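Plasmid pRiA4b Orf3-like domain-containing protein (Methanosarcina mazei, PDB 2I1S) is of unknown function but belongs to the plasmid pRiA4b ORF-3-like family and folds round a mixed beta sheet with a helix packed against it. Local coordinates at residues A[42-51]-A[137-145]; A[94-103]-A[113-121]. All blocks are in the same frame, centred on the assembly; numbering follows the deposited sequence.

Interaction 1 joins the end of helix 34-44 and the turn after it to the irregular loop 137-145; interaction 2, nested inside the chain closed by that contact, pairs neighbouring strands of the central sheet. Their centres lie about 21 Å apart, yet the two meet at one end. Trp-47 CH2 packs 3.8 Å from Val-113 CG2, and Gln-42 NE2 lies 2.8 Å from Tyr-103 OH, a probable hydrogen bond. Trp-47 thus belongs to both: its NE1 and CZ2 meet Val-140, and its CH2 meets Val-113 of the hairpin. No active site or ligand has been assigned to this protein, so both contacts are best read as structural packing.

Interaction 1. Residues A[42-51]-A[137-145]; sequences QAVMDWEDYH and RAAVPEDSG
Trp-47 and Glu-142 cross at a slant where the end of helix 34-44 meets the loop that follows strand 131-136. The helix closes in a Schellman motif, with Asp-46 at positive phi, and this turn delivers the indole to the loop. With Trp-47 CG beside the backbone N (chi1 -75°), the ring lies against Met-45 CB, which sits over the centre of one face, and its NE1 edge meets Val-140. There NE1 donates to Val-140 O at 2.9 Å, a somewhat bent bond with the oxygen slightly out of the ring plane. Beside it, Val-140 CG2 meets Trp-47 CZ2 in the plane of the ring, 3.6 Å away. A water lies within hydrogen-bonding distance of both Val-140 O and Met-45 O.

The carboxylate of Glu-142 is turned 54° from the indole plane and uses both oxygens. OE2 accepts a hydrogen bond from Glu-48 N at 2.6 Å on the anti lone pair, and the hydroxyl of Tyr-105 is a second partner of this oxygen. Tyr-50 approaches the same group obliquely, its CD2 3.7 Å from Glu-142 CD. His-51 and Glu-142 slide past each other in opposite directions, Glu-142 OE1 lying in the imidazole plane, 3.3 Å from His-51 CD2. Tyr-50 CB covers one face of that ring. Asp-143, on the type II turn from Pro-141 to Ser-144, stands its carboxylate nearly perpendicular to the imidazole, at 86°. His-51 NE2 donates to Asp-143 OD1 on the syn side at 2.8 Å, a bent bond, from slightly out of the carboxylate plane.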
loop_
_atom_site.group_PDB
_atom_site.type_symbol
_atom_site.label_atom_id
_atom_site.label_comp_id
_atom_site.label_asym_id
_atom_site.label_seq_id
_atom_site.Cartn_x
_atom_site.Cartn_y
_atom_site.Cartn_z
ATOM N N GLN A 42 5.435 0.234 0.358
ATOM C CA GLN A 42 6.309 -0.536 -0.534
ATOM C C GLN A 42 6.686 -1.881 0.085
ATOM O O GLN A 42 6.788 -2.898 -0.627
ATOM C CB GLN A 42 7.608 0.240 -0.892
ATOM C CG GLN A 42 7.444 1.448 -1.794
ATOM C CD GLN A 42 6.928 1.095 -3.162
ATOM O OE1 GLN A 42 7.588 0.420 -3.916
ATOM N NE2 GLN A 42 5.748 1.595 -3.507
ATOM N N ALA A 43 6.910 -1.861 1.400
ATOM C CA ALA A 43 7.339 -3.009 2.190
ATOM C C ALA A 43 6.271 -4.079 2.283
ATOM O O ALA A 43 6.553 -5.238 1.980
ATOM C CB ALA A 43 7.772 -2.568 3.579
ATOM N N VAL A 44 5.042 -3.686 2.632
ATOM C CA VAL A 44 3.927 -4.647 2.816
ATOM C C VAL A 44 3.450 -5.267 1.523
ATOM O O VAL A 44 2.971 -6.421 1.530
ATOM C CB VAL A 44 2.694 -4.115 3.669
ATOM C CG1 VAL A 44 3.122 -3.774 5.027
ATOM C CG2 VAL A 44 1.976 -2.933 2.988
ATOM N N MET A 45 3.633 -4.518 0.432
ATOM C CA MET A 45 3.286 -4.951 -0.933
ATOM C C MET A 45 4.410 -5.617 -1.685
ATOM O O MET A 45 4.242 -6.016 -2.845
ATOM C CB MET A 45 2.763 -3.770 -1.750
ATOM C CG MET A 45 1.381 -3.233 -1.260
ATOM S SD MET A 45 0.071 -4.407 -0.839
ATOM C CE MET A 45 -1.043 -3.242 -0.094
ATOM N N ASP A 46 5.574 -5.730 -1.055
ATOM C CA ASP A 46 6.744 -6.309 -1.707
ATOM C C ASP A 46 7.042 -5.651 -3.090
ATOM O O ASP A 46 7.403 -6.298 -4.100
ATOM C CB ASP A 46 6.586 -7.838 -1.745
ATOM C CG ASP A 46 7.873 -8.553 -2.114
ATOM O OD1 ASP A 46 8.950 -7.895 -2.114
ATOM O OD2 ASP A 46 7.797 -9.784 -2.393
ATOM N N TRP A 47 6.878 -4.329 -3.115
ATOM C CA TRP A 47 7.208 -3.534 -4.278
ATOM C C TRP A 47 8.678 -3.067 -4.215
ATOM O O TRP A 47 9.353 -3.227 -3.203
ATOM C CB TRP A 47 6.214 -2.372 -4.410
ATOM C CG TRP A 47 4.848 -2.777 -4.923
ATOM C CD1 TRP A 47 4.546 -3.868 -5.708
ATOM C CD2 TRP A 47 3.600 -2.077 -4.728
ATOM N NE1 TRP A 47 3.206 -3.895 -5.987
ATOM C CE2 TRP A 47 2.600 -2.811 -5.402
ATOM C CE3 TRP A 47 3.234 -0.901 -4.050
ATOM C CZ2 TRP A 47 1.250 -2.418 -5.405
ATOM C CZ3 TRP A 47 1.870 -0.515 -4.049
ATOM C CH2 TRP A 47 0.914 -1.258 -4.742
ATOM N N GLU A 48 9.165 -2.477 -5.298
ATOM C CA GLU A 48 10.605 -2.282 -5.492
ATOM C C GLU A 48 11.014 -0.789 -5.575
ATOM O O GLU A 48 12.179 -0.450 -5.785
ATOM C CB GLU A 48 11.028 -3.018 -6.768
ATOM C CG GLU A 48 11.144 -4.515 -6.682
ATOM C CD GLU A 48 12.277 -4.935 -5.815
ATOM O OE1 GLU A 48 13.240 -4.166 -5.656
ATOM O OE2 GLU A 48 12.217 -6.037 -5.260
ATOM N N ASP A 49 10.035 0.083 -5.424
ATOM C CA ASP A 49 10.194 1.522 -5.615
ATOM C C ASP A 49 10.802 1.977 -6.955
ATOM O O ASP A 49 11.656 2.846 -7.005
ATOM C CB ASP A 49 10.880 2.185 -4.413
ATOM C CG ASP A 49 10.338 3.579 -4.158
ATOM O OD1 ASP A 49 9.387 4.002 -4.856
ATOM O OD2 ASP A 49 10.829 4.247 -3.254
ATOM N N TYR A 50 10.302 1.415 -8.044
ATOM C CA TYR A 50 10.846 1.677 -9.373
ATOM C C TYR A 50 10.200 2.898 -9.990
ATOM O O TYR A 50 10.763 3.523 -10.918
ATOM C CB TYR A 50 10.441 0.536 -10.299
ATOM C CG TYR A 50 11.165 -0.769 -10.112
ATOM C CD1 TYR A 50 12.536 -0.790 -9.970
ATOM C CD2 TYR A 50 10.469 -1.985 -10.158
ATOM C CE1 TYR A 50 13.221 -1.999 -9.830
ATOM C CE2 TYR A 50 11.135 -3.207 -10.046
ATOM C CZ TYR A 50 12.512 -3.200 -9.868
ATOM O OH TYR A 50 13.223 -4.358 -9.757
ATOM N N HIS A 51 8.982 3.198 -9.515
ATOM C CA HIS A 51 8.092 4.080 -10.258
ATOM C C HIS A 51 7.752 5.289 -9.405
ATOM O O HIS A 51 8.152 5.353 -8.247
ATOM C CB HIS A 51 6.814 3.332 -10.667
ATOM C CG HIS A 51 7.067 2.066 -11.416
ATOM N ND1 HIS A 51 7.585 2.045 -12.706
ATOM C CD2 HIS A 51 6.917 0.774 -11.045
ATOM C CE1 HIS A 51 7.715 0.788 -13.098
ATOM N NE2 HIS A 51 7.320 0.000 -12.103
ATOM N N ARG A 137 -3.829 -12.289 0.788
ATOM C CA ARG A 137 -3.531 -12.448 -0.634
ATOM C C ARG A 137 -2.131 -11.972 -0.974
ATOM O O ARG A 137 -1.574 -11.122 -0.278
ATOM C CB ARG A 137 -4.569 -11.787 -1.534
ATOM C CG ARG A 137 -6.004 -12.181 -1.203
ATOM C CD ARG A 137 -6.897 -11.959 -2.362
ATOM N NE ARG A 137 -6.671 -12.920 -3.423
ATOM C CZ ARG A 137 -6.980 -12.716 -4.703
ATOM N NH1 ARG A 137 -7.508 -11.555 -5.082
ATOM N NH2 ARG A 137 -6.770 -13.688 -5.606
ATOM N N ALA A 138 -1.555 -12.535 -2.028
ATOM C CA ALA A 138 -0.315 -12.001 -2.593
ATOM C C ALA A 138 -0.516 -10.589 -3.159
ATOM O O ALA A 138 -1.498 -10.305 -3.840
ATOM C CB ALA A 138 0.219 -12.944 -3.680
ATOM N N ALA A 139 0.415 -9.703 -2.859
ATOM C CA ALA A 139 0.504 -8.410 -3.513
ATOM C C ALA A 139 0.677 -8.532 -5.041
ATOM O O ALA A 139 1.223 -9.517 -5.560
ATOM C CB ALA A 139 1.637 -7.635 -2.906
ATOM N N VAL A 140 0.174 -7.546 -5.779
ATOM C CA VAL A 140 0.328 -7.594 -7.243
ATOM C C VAL A 140 1.824 -7.429 -7.549
ATOM O O VAL A 140 2.486 -6.578 -6.941
ATOM C CB VAL A 140 -0.519 -6.483 -7.955
ATOM C CG1 VAL A 140 -2.032 -6.688 -7.698
ATOM C CG2 VAL A 140 -0.075 -5.050 -7.532
ATOM N N PRO A 141 2.373 -8.269 -8.455
ATOM C CA PRO A 141 3.788 -8.081 -8.783
ATOM C C PRO A 141 4.002 -6.762 -9.518
ATOM O O PRO A 141 3.057 -6.225 -10.124
ATOM C CB PRO A 141 4.096 -9.260 -9.697
ATOM C CG PRO A 141 2.975 -10.341 -9.290
ATOM C CD PRO A 141 1.792 -9.452 -9.143
ATOM N N GLU A 142 5.232 -6.249 -9.429
ATOM C CA GLU A 142 5.597 -5.091 -10.177
ATOM C C GLU A 142 5.343 -5.355 -11.677
ATOM O O GLU A 142 5.591 -6.454 -12.151
ATOM C CB GLU A 142 7.073 -4.702 -9.901
ATOM C CG GLU A 142 7.328 -4.144 -8.478
ATOM C CD GLU A 142 7.252 -2.611 -8.413
ATOM O OE1 GLU A 142 6.679 -2.012 -9.352
ATOM O OE2 GLU A 142 7.773 -1.989 -7.436
ATOM N N ASP A 143 4.816 -4.334 -12.382
ATOM C CA ASP A 143 4.806 -4.257 -13.846
ATOM C C ASP A 143 3.792 -5.228 -14.497
ATOM O O ASP A 143 3.816 -5.467 -15.729
ATOM C CB ASP A 143 6.235 -4.480 -14.370
ATOM C CG ASP A 143 7.251 -3.558 -13.703
ATOM O OD1 ASP A 143 6.999 -2.335 -13.592
ATOM O OD2 ASP A 143 8.315 -4.043 -13.297
ATOM N N SER A 144 2.892 -5.758 -13.662
ATOM C CA SER A 144 1.987 -6.835 -14.083
ATOM C C SER A 144 0.754 -6.372 -14.894
ATOM O O SER A 144 -0.161 -7.167 -15.130
ATOM C CB SER A 144 1.563 -7.706 -12.895
ATOM O OG SER A 144 0.748 -6.985 -11.992
ATOM N N GLY A 145 0.725 -5.098 -15.274
ATOM C CA GLY A 145 -0.298 -4.572 -16.182
ATOM C C GLY A 145 -1.516 -3.915 -15.529
ATOM O O GLY A 145 -2.499 -3.665 -16.215
HETATM O O HOH W 1 4.664 -7.216 -5.392
HETATM O O HOH W 2 7.048 -7.142 -7.006
#

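Interaction 2. Residues A[94-103]-A[113-121]; sequences FTLENKEALY and VKVRLEKIL
Ala-101 and Val-115 face each other at the apolar centre of an antiparallel beta hairpin, strands 100-105 and 111-122, where they form a hydrogen-bonded pair with CB atoms 4.1 Å apart. On the same face of the sheet Tyr-103 and Val-113 lie side by side, pointing the same way, and Val-113 CG2 meets the Tyr-103 ring edge at CD2, 3.8 Å away. The far end of this tyrosine bonds to His-38. Phe-94, arriving from the loop before the first strand, sets CZ 3.9 Å from Val-115 CG1, the two side chains crossing at about a right angle, while its CD2 meets Leu-117 CB. Helix 34-44 covers this layer, with Ile-41 on both Tyr-103 and Val-115.

Further along, Leu-117 N donates to Lys-99 O at 2.7 Å, extending the strand pairing by one bond beyond Glu-100. On the face away from Ala-101 and Val-115, Glu-100 and Arg-116 form a non-hydrogen-bonded pair closed by a salt bridge. Lys-99 CD packs 3.7 Å from Arg-116 CD. Bends at chi2 and chi3 (93° and 64°) fold the guanidinium back across the strands to Glu-100. A glutamine in place of Glu-100 would probably leave the guanidinium without its charged mate. Glu-100 OE2 lies in the guanidinium plane; Arg-116 NE meets this OE2 from above the carboxylate plane, in a nearly straight bond of 3.0 Å.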
loop_
_atom_site.group_PDB
_atom_site.type_symbol
_atom_site.label_atom_id
_atom_site.label_comp_id
_atom_site.label_asym_id
_atom_site.label_seq_id
_atom_site.Cartn_x
_atom_site.Cartn_y
_atom_site.Cartn_z
ATOM N N PHE A 94 -4.388 12.715 9.148
ATOM C CA PHE A 94 -5.253 11.647 9.639
ATOM C C PHE A 94 -5.822 11.980 11.012
ATOM O O PHE A 94 -5.092 12.280 11.961
ATOM C CB PHE A 94 -4.510 10.302 9.715
ATOM C CG PHE A 94 -4.212 9.672 8.370
ATOM C CD1 PHE A 94 -2.997 9.915 7.726
ATOM C CD2 PHE A 94 -5.122 8.780 7.783
ATOM C CE1 PHE A 94 -2.708 9.331 6.486
ATOM C CE2 PHE A 94 -4.849 8.183 6.563
ATOM C CZ PHE A 94 -3.625 8.458 5.904
ATOM N N THR A 95 -7.142 11.933 11.103
ATOM C CA THR A 95 -7.830 11.979 12.376
ATOM C C THR A 95 -8.959 10.959 12.263
ATOM O O THR A 95 -9.108 10.299 11.221
ATOM C CB THR A 95 -8.400 13.396 12.681
ATOM O OG1 THR A 95 -9.737 13.513 12.176
ATOM C CG2 THR A 95 -7.505 14.500 12.072
ATOM N N LEU A 96 -9.750 10.833 13.322
ATOM C CA LEU A 96 -10.882 9.924 13.320
ATOM C C LEU A 96 -12.079 10.419 12.466
ATOM O O LEU A 96 -12.856 9.599 11.981
ATOM C CB LEU A 96 -11.296 9.553 14.762
ATOM C CG LEU A 96 -10.248 8.940 15.715
ATOM C CD1 LEU A 96 -10.780 8.887 17.152
ATOM C CD2 LEU A 96 -9.747 7.546 15.273
ATOM N N GLU A 97 -12.245 11.728 12.261
ATOM C CA GLU A 97 -13.161 12.164 11.187
ATOM C C GLU A 97 -12.464 12.637 9.889
ATOM O O GLU A 97 -13.031 13.430 9.129
ATOM C CB GLU A 97 -14.233 13.168 11.645
ATOM C CG GLU A 97 -13.711 14.466 12.207
ATOM C CD GLU A 97 -13.697 14.464 13.715
ATOM O OE1 GLU A 97 -13.063 13.563 14.317
ATOM O OE2 GLU A 97 -14.325 15.370 14.297
ATOM N N ASN A 98 -11.249 12.158 9.651
ATOM C CA ASN A 98 -10.585 12.318 8.360
ATOM C C ASN A 98 -9.623 11.157 8.210
ATOM O O ASN A 98 -8.407 11.316 8.363
ATOM C CB ASN A 98 -9.847 13.666 8.243
ATOM C CG ASN A 98 -9.510 14.018 6.793
ATOM O OD1 ASN A 98 -10.390 13.978 5.935
ATOM N ND2 ASN A 98 -8.238 14.346 6.510
ATOM N N LYS A 99 -10.176 9.987 7.913
ATOM C CA LYS A 99 -9.463 8.723 8.129
ATOM C C LYS A 99 -8.828 8.063 6.900
ATOM O O LYS A 99 -8.019 7.130 7.061
ATOM C CB LYS A 99 -10.305 7.719 8.930
ATOM C CG LYS A 99 -11.722 7.487 8.457
ATOM C CD LYS A 99 -12.430 6.496 9.376
ATOM C CE LYS A 99 -12.126 6.764 10.861
ATOM N NZ LYS A 99 -12.667 5.706 11.811
ATOM N N GLU A 100 -9.128 8.591 5.703
ATOM C CA GLU A 100 -8.740 7.950 4.448
ATOM C C GLU A 100 -7.830 8.777 3.505
ATOM O O GLU A 100 -7.990 9.987 3.382
ATOM C CB GLU A 100 -9.994 7.454 3.718
ATOM C CG GLU A 100 -9.757 6.191 2.878
ATOM C CD GLU A 100 -11.054 5.495 2.518
ATOM O OE1 GLU A 100 -11.907 6.150 1.873
ATOM O OE2 GLU A 100 -11.221 4.295 2.872
ATOM N N ALA A 101 -6.872 8.099 2.863
ATOM C CA ALA A 101 -6.019 8.669 1.809
ATOM C C ALA A 101 -6.071 7.752 0.612
ATOM O O ALA A 101 -6.368 6.568 0.744
ATOM C CB ALA A 101 -4.576 8.745 2.274
ATOM N N LEU A 102 -5.786 8.297 -0.560
ATOM C CA LEU A 102 -5.487 7.472 -1.726
ATOM C C LEU A 102 -3.993 7.550 -2.125
ATOM O O LEU A 102 -3.449 8.636 -2.334
ATOM C CB LEU A 102 -6.385 7.843 -2.894
ATOM C CG LEU A 102 -6.196 6.949 -4.134
ATOM C CD1 LEU A 102 -6.730 5.511 -3.941
ATOM C CD2 LEU A 102 -6.840 7.660 -5.354
ATOM N N TYR A 103 -3.363 6.396 -2.245
ATOM C CA TYR A 103 -1.966 6.274 -2.682
ATOM C C TYR A 103 -1.923 5.658 -4.068
ATOM O O TYR A 103 -2.417 4.558 -4.263
ATOM C CB TYR A 103 -1.213 5.369 -1.702
ATOM C CG TYR A 103 0.215 4.994 -2.034
ATOM C CD1 TYR A 103 1.273 5.859 -1.766
ATOM C CD2 TYR A 103 0.526 3.741 -2.546
ATOM C CE1 TYR A 103 2.609 5.496 -2.026
ATOM C CE2 TYR A 103 1.864 3.362 -2.807
ATOM C CZ TYR A 103 2.904 4.237 -2.540
ATOM O OH TYR A 103 4.241 3.843 -2.755
ATOM N N VAL A 113 -3.689 2.217 -3.703
ATOM C CA VAL A 113 -3.871 1.641 -2.397
ATOM C C VAL A 113 -4.741 2.594 -1.575
ATOM O O VAL A 113 -4.411 3.768 -1.476
ATOM C CB VAL A 113 -2.525 1.422 -1.704
ATOM C CG1 VAL A 113 -2.749 0.843 -0.269
ATOM C CG2 VAL A 113 -1.601 0.542 -2.570
ATOM N N LYS A 114 -5.859 2.094 -1.033
ATOM C CA LYS A 114 -6.670 2.850 -0.068
ATOM C C LYS A 114 -6.011 2.758 1.284
ATOM O O LYS A 114 -5.597 1.670 1.734
ATOM C CB LYS A 114 -8.088 2.302 0.060
ATOM C CG LYS A 114 -9.035 2.544 -1.075
ATOM C CD LYS A 114 -10.375 1.800 -0.743
ATOM C CE LYS A 114 -11.645 2.445 -1.381
ATOM N NZ LYS A 114 -11.963 1.851 -2.719
ATOM N N VAL A 115 -5.881 3.892 1.937
ATOM C CA VAL A 115 -5.261 3.907 3.277
ATOM C C VAL A 115 -6.352 4.407 4.214
ATOM O O VAL A 115 -6.903 5.495 4.028
ATOM C CB VAL A 115 -3.981 4.805 3.355
ATOM C CG1 VAL A 115 -3.350 4.713 4.731
ATOM C CG2 VAL A 115 -2.962 4.449 2.244
ATOM N N ARG A 116 -6.720 3.577 5.170
ATOM C CA ARG A 116 -7.752 3.931 6.115
ATOM C C ARG A 116 -7.197 3.810 7.536
ATOM O O ARG A 116 -6.708 2.763 7.916
ATOM C CB ARG A 116 -8.976 3.035 5.888
ATOM C CG ARG A 116 -9.941 2.977 7.061
ATOM C CD ARG A 116 -11.052 4.017 6.936
ATOM N NE ARG A 116 -11.902 3.764 5.769
ATOM C CZ ARG A 116 -13.144 3.276 5.823
ATOM N NH1 ARG A 116 -13.724 2.976 6.993
ATOM N NH2 ARG A 116 -13.813 3.095 4.689
ATOM N N LEU A 117 -7.230 4.912 8.278
ATOM C CA LEU A 117 -7.035 4.901 9.742
ATOM C C LEU A 117 -8.202 4.221 10.474
ATOM O O LEU A 117 -9.344 4.670 10.385
ATOM C CB LEU A 117 -6.866 6.337 10.267
ATOM C CG LEU A 117 -6.518 6.572 11.741
ATOM C CD1 LEU A 117 -5.092 6.109 12.099
ATOM C CD2 LEU A 117 -6.726 8.043 12.083
ATOM N N GLU A 118 -7.923 3.131 11.189
ATOM C CA GLU A 118 -8.969 2.489 11.986
ATOM C C GLU A 118 -8.903 2.872 13.459
ATOM O O GLU A 118 -9.941 3.072 14.084
ATOM C CB GLU A 118 -8.941 0.970 11.832
ATOM C CG GLU A 118 -9.439 0.480 10.469
ATOM C CD GLU A 118 -9.269 -1.026 10.266
ATOM O OE1 GLU A 118 -8.318 -1.620 10.843
ATOM O OE2 GLU A 118 -10.089 -1.615 9.519
ATOM N N LYS A 119 -7.685 2.954 14.010
ATOM C CA LYS A 119 -7.486 3.223 15.450
ATOM C C LYS A 119 -6.197 3.991 15.680
ATOM O O LYS A 119 -5.184 3.738 15.015
ATOM C CB LYS A 119 -7.374 1.919 16.244
ATOM C CG LYS A 119 -8.586 1.007 16.239
ATOM C CD LYS A 119 -8.171 -0.468 16.053
ATOM C CE LYS A 119 -7.392 -0.997 17.259
ATOM N NZ LYS A 119 -7.961 -2.282 17.800
ATOM N N ILE A 120 -6.252 4.931 16.613
ATOM C CA ILE A 120 -5.081 5.607 17.158
ATOM C C ILE A 120 -4.928 5.077 18.588
ATOM O O ILE A 120 -5.841 5.236 19.395
ATOM C CB ILE A 120 -5.280 7.154 17.201
ATOM C CG1 ILE A 120 -5.426 7.743 15.783
ATOM C CG2 ILE A 120 -4.131 7.834 17.965
ATOM C CD1 ILE A 120 -5.488 9.276 15.747
ATOM N N LEU A 121 -3.801 4.439 18.911
ATOM C CA LEU A 121 -3.609 3.863 20.250
ATOM C C LEU A 121 -2.209 4.120 20.831
ATOM O O LEU A 121 -1.277 4.347 20.058
ATOM C CB LEU A 121 -3.947 2.367 20.222
ATOM C CG LEU A 121 -5.450 2.044 20.118
ATOM C CD1 LEU A 121 -5.655 0.541 20.020
ATOM C CD2 LEU A 121 -6.305 2.657 21.247
#